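Local coordinates for protein transcription termination factor FttA (Pyrococcus horikoshii, PDB 3AF6) that probably terminates transcription by cutting nascent RNA with a two-zinc metallo-beta-lactamase nuclease centre and degrading the released RNA from its 5' end, at residues 205-210 and 214-219; 253-256 and 260-263; 279-284 and 337-342; 350-355 and 361-366. All blocks are in the same frame, centred on the assembly; numbering follows the deposited sequence.

Interaction 1 comes first along the chain and closes a tight hairpin in one sheet of the metallo-beta-lactamase sandwich. Interaction 2 follows, closing the short turn after the neighbouring strand 251-253; D217 N of interaction 1 lies 2.6 Å from I253 O of interaction 2. Interaction 3 spans 52 residues to join strand 278-280 of this sheet to strand 335-341 of the second. Interaction 4 closes the next hairpin, whose strand 349-355 lies beside 335-341. The four loops run in series, neither nested nor crossed. Interactions 1 and 4 meet across the sandwich at V216 CG2 and I364 CD1, 3.4 Å apart, whereas interactions 1 and 3 do not touch.

Interaction 1 of 4, residues 205-210 and 214-219; sequences LLVQTD and VLVDFG
L205, L206 and V207 pair with V216, L215 and V214 in an antiparallel beta hairpin, part of one of the two sheets of the metallo-beta-lactamase sandwich. The short strand axes approach to 4.8 Å, and their directions differ by 150°, so the pairing is antiparallel with a clear twist.

Four backbone hydrogen bonds define the register. In the hydrogen-bonded pair L205-V216, V216 N donates to L205 O at 2.7 Å, and L205 N returns a bond to V216 O. The pair V207-V214 repeats this reciprocal pattern, V207 N reaching V214 O at 2.9 Å and V214 N closing on V207 O. Between them, L206 and L215 form a non-hydrogen-bonded pair with CA atoms 4.7 Å apart. Here L215 CA approaches L205 O at 3.6 Å, a CA-H...O contact.

Apolar contacts sort by face. L206 and L215 share one face, where L206 CB and L215 CD1 meet loosely at 4.5 Å. L205, V207, V214 and V216 occupy the other, which looks into the sandwich: V207 and V214 both touch L353 of strand 349-355. Beyond the paired residues comes D217, whose OD1 accepts from T255 N and whose OD2 accepts from H261 ND1, which brings this end of the hairpin beside the zinc site.

V207 and V214 lie side by side and point the same way. The V214 methyl CG2 sits between its own backbone N and carbonyl carbon (CG1 chi1 -60°), which directs it at V207, where it stands 3.4 Å from CB.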
# COMPACT_ATOMS: atom_id res chain seq x y z
N LEU A 205 6.67 11.58 -8.18
CA LEU A 205 6.16 12.87 -8.62
C LEU A 205 6.31 13.90 -7.51
O LEU A 205 5.82 13.72 -6.39
CB LEU A 205 4.69 12.69 -9.03
CG LEU A 205 3.86 13.83 -9.61
CD1 LEU A 205 2.72 13.23 -10.40
CD2 LEU A 205 3.32 14.72 -8.50
N LEU A 206 7.01 14.98 -7.84
CA LEU A 206 7.27 16.04 -6.89
C LEU A 206 6.30 17.17 -7.08
O LEU A 206 6.20 17.73 -8.17
CB LEU A 206 8.70 16.56 -7.07
CG LEU A 206 9.15 17.69 -6.15
CD1 LEU A 206 9.16 17.21 -4.69
CD2 LEU A 206 10.55 18.13 -6.56
N VAL A 207 5.56 17.51 -6.02
CA VAL A 207 4.60 18.60 -6.08
C VAL A 207 5.21 19.81 -5.39
O VAL A 207 5.70 19.69 -4.27
CB VAL A 207 3.26 18.26 -5.36
CG1 VAL A 207 2.32 19.44 -5.43
CG2 VAL A 207 2.62 17.04 -6.01
N GLN A 208 5.19 20.95 -6.06
CA GLN A 208 5.77 22.17 -5.51
C GLN A 208 4.83 23.36 -5.43
O GLN A 208 3.94 23.53 -6.27
CB GLN A 208 6.95 22.66 -6.37
CG GLN A 208 7.94 21.63 -6.84
CD GLN A 208 8.87 22.20 -7.89
OE1 GLN A 208 9.47 23.25 -7.70
NE2 GLN A 208 8.99 21.50 -9.01
N THR A 209 5.07 24.19 -4.41
CA THR A 209 4.37 25.46 -4.21
C THR A 209 5.48 26.33 -3.61
O THR A 209 6.53 25.82 -3.24
CB THR A 209 3.21 25.39 -3.21
OG1 THR A 209 3.73 25.20 -1.89
CG2 THR A 209 2.25 24.26 -3.57
N ASP A 210 5.26 27.64 -3.52
CA ASP A 210 6.26 28.51 -2.92
C ASP A 210 6.38 28.24 -1.42
O ASP A 210 7.26 28.78 -0.75
CB ASP A 210 5.91 29.98 -3.15
CG ASP A 210 4.50 30.34 -2.68
OD1 ASP A 210 4.31 31.49 -2.21
OD2 ASP A 210 3.57 29.51 -2.79
N VAL A 214 6.00 18.03 -1.55
CA VAL A 214 5.55 16.70 -1.19
C VAL A 214 5.92 15.76 -2.33
O VAL A 214 5.86 16.11 -3.51
CB VAL A 214 4.02 16.63 -0.95
CG1 VAL A 214 3.62 17.56 0.18
CG2 VAL A 214 3.28 16.98 -2.21
N LEU A 215 6.31 14.55 -1.95
CA LEU A 215 6.69 13.54 -2.92
C LEU A 215 5.57 12.51 -2.99
O LEU A 215 5.18 11.95 -1.97
CB LEU A 215 7.99 12.88 -2.47
CG LEU A 215 8.77 11.99 -3.45
CD1 LEU A 215 8.93 12.70 -4.78
CD2 LEU A 215 10.14 11.65 -2.84
N VAL A 216 5.04 12.28 -4.19
CA VAL A 216 4.00 11.27 -4.34
C VAL A 216 4.67 10.06 -4.96
O VAL A 216 5.05 10.07 -6.13
CB VAL A 216 2.84 11.74 -5.22
CG1 VAL A 216 1.85 10.61 -5.43
CG2 VAL A 216 2.15 12.92 -4.55
N ASP A 217 4.81 9.02 -4.15
CA ASP A 217 5.48 7.78 -4.51
C ASP A 217 6.97 8.00 -4.72
O ASP A 217 7.45 9.12 -4.90
CB ASP A 217 4.85 7.15 -5.76
CG ASP A 217 3.49 6.52 -5.47
OD1 ASP A 217 3.18 6.29 -4.27
OD2 ASP A 217 2.74 6.23 -6.43
N PHE A 218 7.71 6.90 -4.63
CA PHE A 218 9.15 6.90 -4.81
C PHE A 218 9.51 5.44 -5.04
O PHE A 218 9.95 4.73 -4.12
CB PHE A 218 9.85 7.42 -3.57
CG PHE A 218 11.22 7.98 -3.84
CD1 PHE A 218 11.38 9.10 -4.66
CD2 PHE A 218 12.36 7.39 -3.29
CE1 PHE A 218 12.64 9.62 -4.92
CE2 PHE A 218 13.63 7.91 -3.55
CZ PHE A 218 13.77 9.02 -4.36
N GLY A 219 9.30 4.99 -6.27
CA GLY A 219 9.56 3.62 -6.60
C GLY A 219 10.92 3.40 -7.21
O GLY A 219 11.72 4.33 -7.42

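Interaction 2 of 4, residues 253-256 and 260-263; sequences IITH and DHCG. With ZN (zinc ion), chain J; ZN (zinc ion), chain I.
The two-zinc nuclease centre is built around this turn, where H256 holds one metal ion and H261 with D260 holds the other. H256 NE2 binds the zinc ion of chain I at 2.2 Å. H261 NE2 binds the zinc ion of chain J, also at 2.2 Å, and D260 OD1 reaches that ion at 2.5 Å.

The two imidazoles cross at an angle: their centroids are 4.2 Å apart and their planes 40° from each other, so the pair is oblique. H256 presents its CE1 over one face of the H261 ring, offset toward the rim, at 3.2 Å from H261 CD2. Chi1 of 70° places the H256 ring between its own backbone N and carbonyl carbon. From there ND1 turns back to donate to T255 OG1 at 3.1 Å, with that oxygen tilted 29° out of the ring plane. This bent bond and the zinc bond at NE2 together restrain the ring's rotation.

With H258, which joins H256 on its zinc ion, these ligands spell the HxHxDH signature of the metallo-beta-lactamase superfamily. H344 and D367 complete the first site, while D367, bridging, and H618 serve the second.

A second shell positions H261: its ND1 is hydrogen-bonded to D217 OD2, which would orient NE2 toward the metal and probably make the imidazole a stronger donor to it. On the side away from the metals, the branch methyl I254 CG2 rests against C262 CB at 3.7 Å, and I254 CD1 lies 3.8 Å from H261 O.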
# COMPACT_ATOMS: atom_id res chain seq x y z
N ILE A 253 4.07 10.55 0.07
CA ILE A 253 2.81 9.84 0.12
C ILE A 253 2.95 8.62 -0.78
O ILE A 253 3.54 8.71 -1.86
CB ILE A 253 1.65 10.71 -0.42
CG1 ILE A 253 1.69 12.08 0.25
CG2 ILE A 253 0.32 10.03 -0.17
CD1 ILE A 253 0.67 13.05 -0.28
N ILE A 254 2.42 7.48 -0.35
CA ILE A 254 2.51 6.28 -1.17
C ILE A 254 1.13 5.78 -1.61
O ILE A 254 0.27 5.52 -0.76
CB ILE A 254 3.25 5.16 -0.42
CG1 ILE A 254 4.62 5.68 0.05
CG2 ILE A 254 3.39 3.94 -1.32
CD1 ILE A 254 5.53 6.27 -1.05
N THR A 255 0.92 5.64 -2.92
CA THR A 255 -0.36 5.17 -3.46
C THR A 255 -0.62 3.70 -3.09
O THR A 255 -1.74 3.34 -2.70
CB THR A 255 -0.41 5.28 -5.00
OG1 THR A 255 0.57 4.43 -5.58
CG2 THR A 255 -0.16 6.71 -5.43
N HIS A 256 0.40 2.85 -3.25
CA HIS A 256 0.27 1.45 -2.89
C HIS A 256 1.60 0.75 -2.68
O HIS A 256 2.65 1.26 -3.04
CB HIS A 256 -0.60 0.69 -3.89
CG HIS A 256 0.02 0.48 -5.24
ND1 HIS A 256 0.05 1.46 -6.20
CD2 HIS A 256 0.55 -0.62 -5.81
CE1 HIS A 256 0.56 0.97 -7.32
NE2 HIS A 256 0.87 -0.30 -7.11
N ASP A 260 7.51 -0.59 -7.34
CA ASP A 260 7.60 0.46 -8.34
C ASP A 260 6.85 1.72 -7.90
O ASP A 260 6.58 2.59 -8.72
CB ASP A 260 7.06 -0.03 -9.67
CG ASP A 260 5.65 -0.60 -9.56
OD1 ASP A 260 5.07 -0.93 -10.62
OD2 ASP A 260 5.12 -0.72 -8.43
N HIS A 261 6.53 1.82 -6.61
CA HIS A 261 5.87 3.01 -6.08
C HIS A 261 6.42 3.38 -4.70
O HIS A 261 6.33 4.53 -4.28
CB HIS A 261 4.34 2.80 -6.01
CG HIS A 261 3.69 2.73 -7.36
ND1 HIS A 261 3.16 3.83 -7.99
CD2 HIS A 261 3.56 1.70 -8.23
CE1 HIS A 261 2.74 3.49 -9.19
NE2 HIS A 261 2.97 2.20 -9.36
N CYS A 262 7.00 2.40 -4.00
CA CYS A 262 7.56 2.67 -2.69
C CYS A 262 8.93 2.00 -2.51
O CYS A 262 9.54 2.08 -1.44
CB CYS A 262 6.61 2.17 -1.61
SG CYS A 262 6.57 0.37 -1.62
N GLY A 263 9.41 1.33 -3.56
CA GLY A 263 10.67 0.62 -3.49
C GLY A 263 11.94 1.36 -3.08
O GLY A 263 12.80 0.77 -2.43
ZN ZN J . 3.00 0.54 -10.74
ZN ZN I . 0.90 -1.94 -8.64

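Interaction 3 of 4, residues 279-284 and 337-342; sequences YTTPPT and LTLHNA
L337 and L339 rise from strand 335-341 toward residues 279-281, and methyl tips make the contact. The L337 side chain crosses that of Y279 obliquely. Its CD2 reaches the root of the tyrosine at 3.8 Å from Y279 CB and, slightly farther, 4.1 Å from CG, so the leucine meets the base of the aromatic group rather than its hydroxyl end.

Two residues on, L339 crosses T281 in the same oblique manner. L339 CD1 stands 3.8 Å from T281 CG2 and 4.0 Å from T280 C, wedged against the backbone where the strand gives way to a helix. T281 turns its methyl to the leucine because its hydroxyl is placed between the backbone N and carbonyl carbon (chi1 64°). There OG1 bonds to G347 O and caps the N terminus of helix 282-301, with a weak bond from T284 N at 3.5 Å.

The backbones stay well apart, with CA atoms of T281 and L339 separated by 7.8 Å, so the junction rests on side chains. Both leucines also touch I253 and V351. Side chains meeting in this way between two facing sheets are part of the hydrophobic core of the alpha-beta/beta-alpha sandwich of metallo-beta-lactamases.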
# COMPACT_ATOMS: atom_id res chain seq x y z
N TYR A 279 2.97 9.39 4.52
CA TYR A 279 1.55 9.09 4.68
C TYR A 279 1.11 7.99 3.74
O TYR A 279 1.48 7.98 2.57
CB TYR A 279 0.71 10.33 4.43
CG TYR A 279 1.00 11.45 5.38
CD1 TYR A 279 1.91 12.46 5.05
CD2 TYR A 279 0.41 11.48 6.64
CE1 TYR A 279 2.23 13.46 5.96
CE2 TYR A 279 0.71 12.47 7.56
CZ TYR A 279 1.62 13.46 7.22
OH TYR A 279 1.93 14.42 8.14
N THR A 280 0.30 7.06 4.26
CA THR A 280 -0.21 5.96 3.45
C THR A 280 -1.32 5.21 4.22
O THR A 280 -1.51 5.45 5.42
CB THR A 280 0.96 5.00 3.10
OG1 THR A 280 0.54 4.11 2.07
CG2 THR A 280 1.39 4.21 4.31
N THR A 281 -2.08 4.34 3.54
CA THR A 281 -3.13 3.58 4.24
C THR A 281 -2.43 2.51 5.06
O THR A 281 -1.37 2.03 4.66
CB THR A 281 -4.15 2.90 3.28
OG1 THR A 281 -3.50 1.90 2.50
CG2 THR A 281 -4.79 3.93 2.37
N PRO A 282 -2.99 2.12 6.21
CA PRO A 282 -2.36 1.09 7.06
C PRO A 282 -1.93 -0.15 6.29
O PRO A 282 -0.79 -0.60 6.42
CB PRO A 282 -3.44 0.80 8.10
CG PRO A 282 -4.13 2.14 8.25
CD PRO A 282 -4.27 2.57 6.80
N PRO A 283 -2.82 -0.73 5.47
CA PRO A 283 -2.45 -1.92 4.70
C PRO A 283 -1.22 -1.69 3.81
O PRO A 283 -0.41 -2.59 3.62
CB PRO A 283 -3.71 -2.22 3.89
CG PRO A 283 -4.80 -1.73 4.77
CD PRO A 283 -4.26 -0.42 5.29
N THR A 284 -1.09 -0.49 3.25
CA THR A 284 0.07 -0.21 2.40
C THR A 284 1.34 -0.15 3.25
O THR A 284 2.40 -0.63 2.84
CB THR A 284 -0.13 1.12 1.61
OG1 THR A 284 -1.21 0.95 0.68
CG2 THR A 284 1.12 1.48 0.83
N LEU A 337 -4.36 16.63 2.52
CA LEU A 337 -4.44 15.29 1.96
C LEU A 337 -5.65 14.46 2.32
O LEU A 337 -6.16 14.51 3.44
CB LEU A 337 -3.19 14.49 2.36
CG LEU A 337 -3.14 13.01 1.98
CD1 LEU A 337 -2.92 12.85 0.48
CD2 LEU A 337 -2.01 12.33 2.75
N THR A 338 -6.11 13.69 1.35
CA THR A 338 -7.22 12.77 1.52
C THR A 338 -6.89 11.63 0.57
O THR A 338 -6.51 11.86 -0.57
CB THR A 338 -8.58 13.36 1.08
OG1 THR A 338 -8.82 14.59 1.77
CG2 THR A 338 -9.70 12.38 1.42
N LEU A 339 -7.01 10.40 1.06
CA LEU A 339 -6.75 9.22 0.24
C LEU A 339 -8.09 8.55 -0.07
O LEU A 339 -8.99 8.53 0.77
CB LEU A 339 -5.85 8.24 0.99
CG LEU A 339 -4.45 8.70 1.39
CD1 LEU A 339 -3.76 7.57 2.15
CD2 LEU A 339 -3.66 9.10 0.15
N HIS A 340 -8.20 8.00 -1.27
CA HIS A 340 -9.42 7.33 -1.70
C HIS A 340 -9.07 5.99 -2.31
O HIS A 340 -7.93 5.76 -2.74
CB HIS A 340 -10.17 8.18 -2.74
CG HIS A 340 -10.75 9.44 -2.18
ND1 HIS A 340 -11.76 9.44 -1.24
CD2 HIS A 340 -10.47 10.74 -2.43
CE1 HIS A 340 -12.07 10.69 -0.92
NE2 HIS A 340 -11.30 11.50 -1.63
N ASN A 341 -10.04 5.09 -2.36
CA ASN A 341 -9.79 3.78 -2.92
C ASN A 341 -9.47 3.77 -4.42
O ASN A 341 -10.16 4.39 -5.22
CB ASN A 341 -10.98 2.87 -2.64
CG ASN A 341 -10.94 1.64 -3.48
OD1 ASN A 341 -11.69 1.52 -4.46
ND2 ASN A 341 -10.05 0.72 -3.14
N ALA A 342 -8.43 3.04 -4.79
CA ALA A 342 -8.02 2.94 -6.19
C ALA A 342 -8.37 1.57 -6.77
O ALA A 342 -8.21 1.34 -7.97
CB ALA A 342 -6.52 3.20 -6.31

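Interaction 4 of 4, residues 350-355 and 361-366; sequences IVHLHI and NIAITG
V351 and L353 each exchange two backbone hydrogen bonds with the opposite strand. V351 N donates to I364 O and I364 N to V351 O, both at 2.7 Å. L353 N gives to I362 O, also at 2.7 Å, and I362 N to L353 O at 2.9 Å. These are the hydrogen-bonded pairs of an antiparallel ladder whose short axes run 169° apart. The pairs H352-A363 and H354-N361 alternate with them, and CA-H...O contacts fill in, A363 CA lying 3.3 Å from V351 O.

H352, H354 and N361 share one face with the small A363. The ring plane of H354 lies 27° from the amide plane of N361, and the two groups run side by side in the same direction. H352 crosses N361 more obliquely, while I362 O lies over one face of the H352 imidazole, offset toward the rim. Chi1 of -179° sets H352 CG opposite the backbone N, and the ring's NE2 bonds to R385 O.

The other face is apolar. V351, L353, I362 and I364 point into the sandwich, with V351 CB 4.4 Å from I364 CB. At the hairpin end I355 CD1 and I362 CD1 meet at 3.7 Å, their side chains crossing. Toward the other end I350 CG2 lies 3.3 Å from I364 O. Strand 213-216 of the opposing sheet packs on part of this face, V214 on L353 and V216 on I364, and I253 meets V351 and L353. After I364 the chain leaves the strand through T365 and G366 to reach D367, the ligand shared by both zinc ions of the metallo-beta-lactamase site.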
# COMPACT_ATOMS: atom_id res chain seq x y z
N ILE A 350 -5.93 6.52 -4.27
CA ILE A 350 -5.81 7.58 -5.24
C ILE A 350 -5.48 8.70 -4.27
O ILE A 350 -6.12 8.82 -3.23
CB ILE A 350 -7.15 7.88 -5.93
CG1 ILE A 350 -7.51 6.72 -6.87
CG2 ILE A 350 -7.07 9.22 -6.68
CD1 ILE A 350 -8.88 6.85 -7.52
N VAL A 351 -4.45 9.49 -4.58
CA VAL A 351 -4.06 10.58 -3.69
C VAL A 351 -4.67 11.89 -4.14
O VAL A 351 -4.51 12.29 -5.29
CB VAL A 351 -2.53 10.72 -3.65
CG1 VAL A 351 -2.14 11.97 -2.87
CG2 VAL A 351 -1.93 9.49 -3.00
N HIS A 352 -5.37 12.57 -3.24
CA HIS A 352 -6.01 13.84 -3.56
C HIS A 352 -5.38 14.98 -2.78
O HIS A 352 -5.30 14.94 -1.55
CB HIS A 352 -7.52 13.77 -3.27
CG HIS A 352 -8.26 15.02 -3.61
ND1 HIS A 352 -8.27 16.13 -2.79
CD2 HIS A 352 -8.98 15.36 -4.70
CE1 HIS A 352 -8.96 17.10 -3.36
NE2 HIS A 352 -9.40 16.66 -4.52
N LEU A 353 -4.91 15.99 -3.50
CA LEU A 353 -4.30 17.11 -2.83
C LEU A 353 -5.10 18.39 -3.01
O LEU A 353 -5.33 18.86 -4.13
CB LEU A 353 -2.86 17.32 -3.32
CG LEU A 353 -1.87 16.20 -3.02
CD1 LEU A 353 -0.46 16.64 -3.44
CD2 LEU A 353 -1.89 15.85 -1.53
N HIS A 354 -5.55 18.91 -1.88
CA HIS A 354 -6.31 20.14 -1.83
C HIS A 354 -5.24 21.19 -1.49
O HIS A 354 -4.77 21.25 -0.35
CB HIS A 354 -7.36 20.02 -0.72
CG HIS A 354 -8.05 21.31 -0.39
ND1 HIS A 354 -8.73 22.05 -1.32
CD2 HIS A 354 -8.14 21.99 0.78
CE1 HIS A 354 -9.21 23.14 -0.75
NE2 HIS A 354 -8.87 23.12 0.53
N ILE A 355 -4.84 21.98 -2.49
CA ILE A 355 -3.80 23.00 -2.31
C ILE A 355 -4.37 24.40 -2.14
O ILE A 355 -5.24 24.82 -2.91
CB ILE A 355 -2.82 22.99 -3.49
CG1 ILE A 355 -2.26 21.59 -3.68
CG2 ILE A 355 -1.68 23.97 -3.21
CD1 ILE A 355 -1.37 21.44 -4.89
N ASN A 361 -6.86 21.77 -7.01
CA ASN A 361 -6.93 20.41 -6.52
C ASN A 361 -6.40 19.40 -7.51
O ASN A 361 -6.81 19.38 -8.67
CB ASN A 361 -8.37 20.06 -6.13
CG ASN A 361 -8.90 20.98 -5.08
OD1 ASN A 361 -9.22 22.14 -5.37
ND2 ASN A 361 -8.99 20.50 -3.84
N ILE A 362 -5.49 18.55 -7.03
CA ILE A 362 -4.88 17.52 -7.85
C ILE A 362 -5.30 16.16 -7.34
O ILE A 362 -5.45 15.96 -6.13
CB ILE A 362 -3.33 17.59 -7.79
CG1 ILE A 362 -2.84 19.00 -8.14
CG2 ILE A 362 -2.72 16.58 -8.76
CD1 ILE A 362 -1.36 19.22 -7.85
N ALA A 363 -5.50 15.22 -8.25
CA ALA A 363 -5.84 13.85 -7.89
C ALA A 363 -4.86 12.98 -8.66
O ALA A 363 -4.83 13.01 -9.90
CB ALA A 363 -7.27 13.52 -8.28
N ILE A 364 -4.04 12.23 -7.93
CA ILE A 364 -3.06 11.35 -8.52
C ILE A 364 -3.58 9.94 -8.33
O ILE A 364 -3.78 9.45 -7.21
CB ILE A 364 -1.68 11.53 -7.84
CG1 ILE A 364 -1.30 13.01 -7.86
CG2 ILE A 364 -0.62 10.71 -8.56
CD1 ILE A 364 -0.39 13.41 -6.72
N THR A 365 -3.80 9.29 -9.45
CA THR A 365 -4.36 7.97 -9.50
C THR A 365 -3.54 6.76 -9.04
O THR A 365 -4.10 5.80 -8.49
CB THR A 365 -4.84 7.75 -10.91
OG1 THR A 365 -6.24 7.47 -10.88
CG2 THR A 365 -4.11 6.65 -11.58
N GLY A 366 -2.22 6.78 -9.24
CA GLY A 366 -1.44 5.62 -8.88
C GLY A 366 -1.96 4.54 -9.82
O GLY A 366 -2.36 4.83 -10.95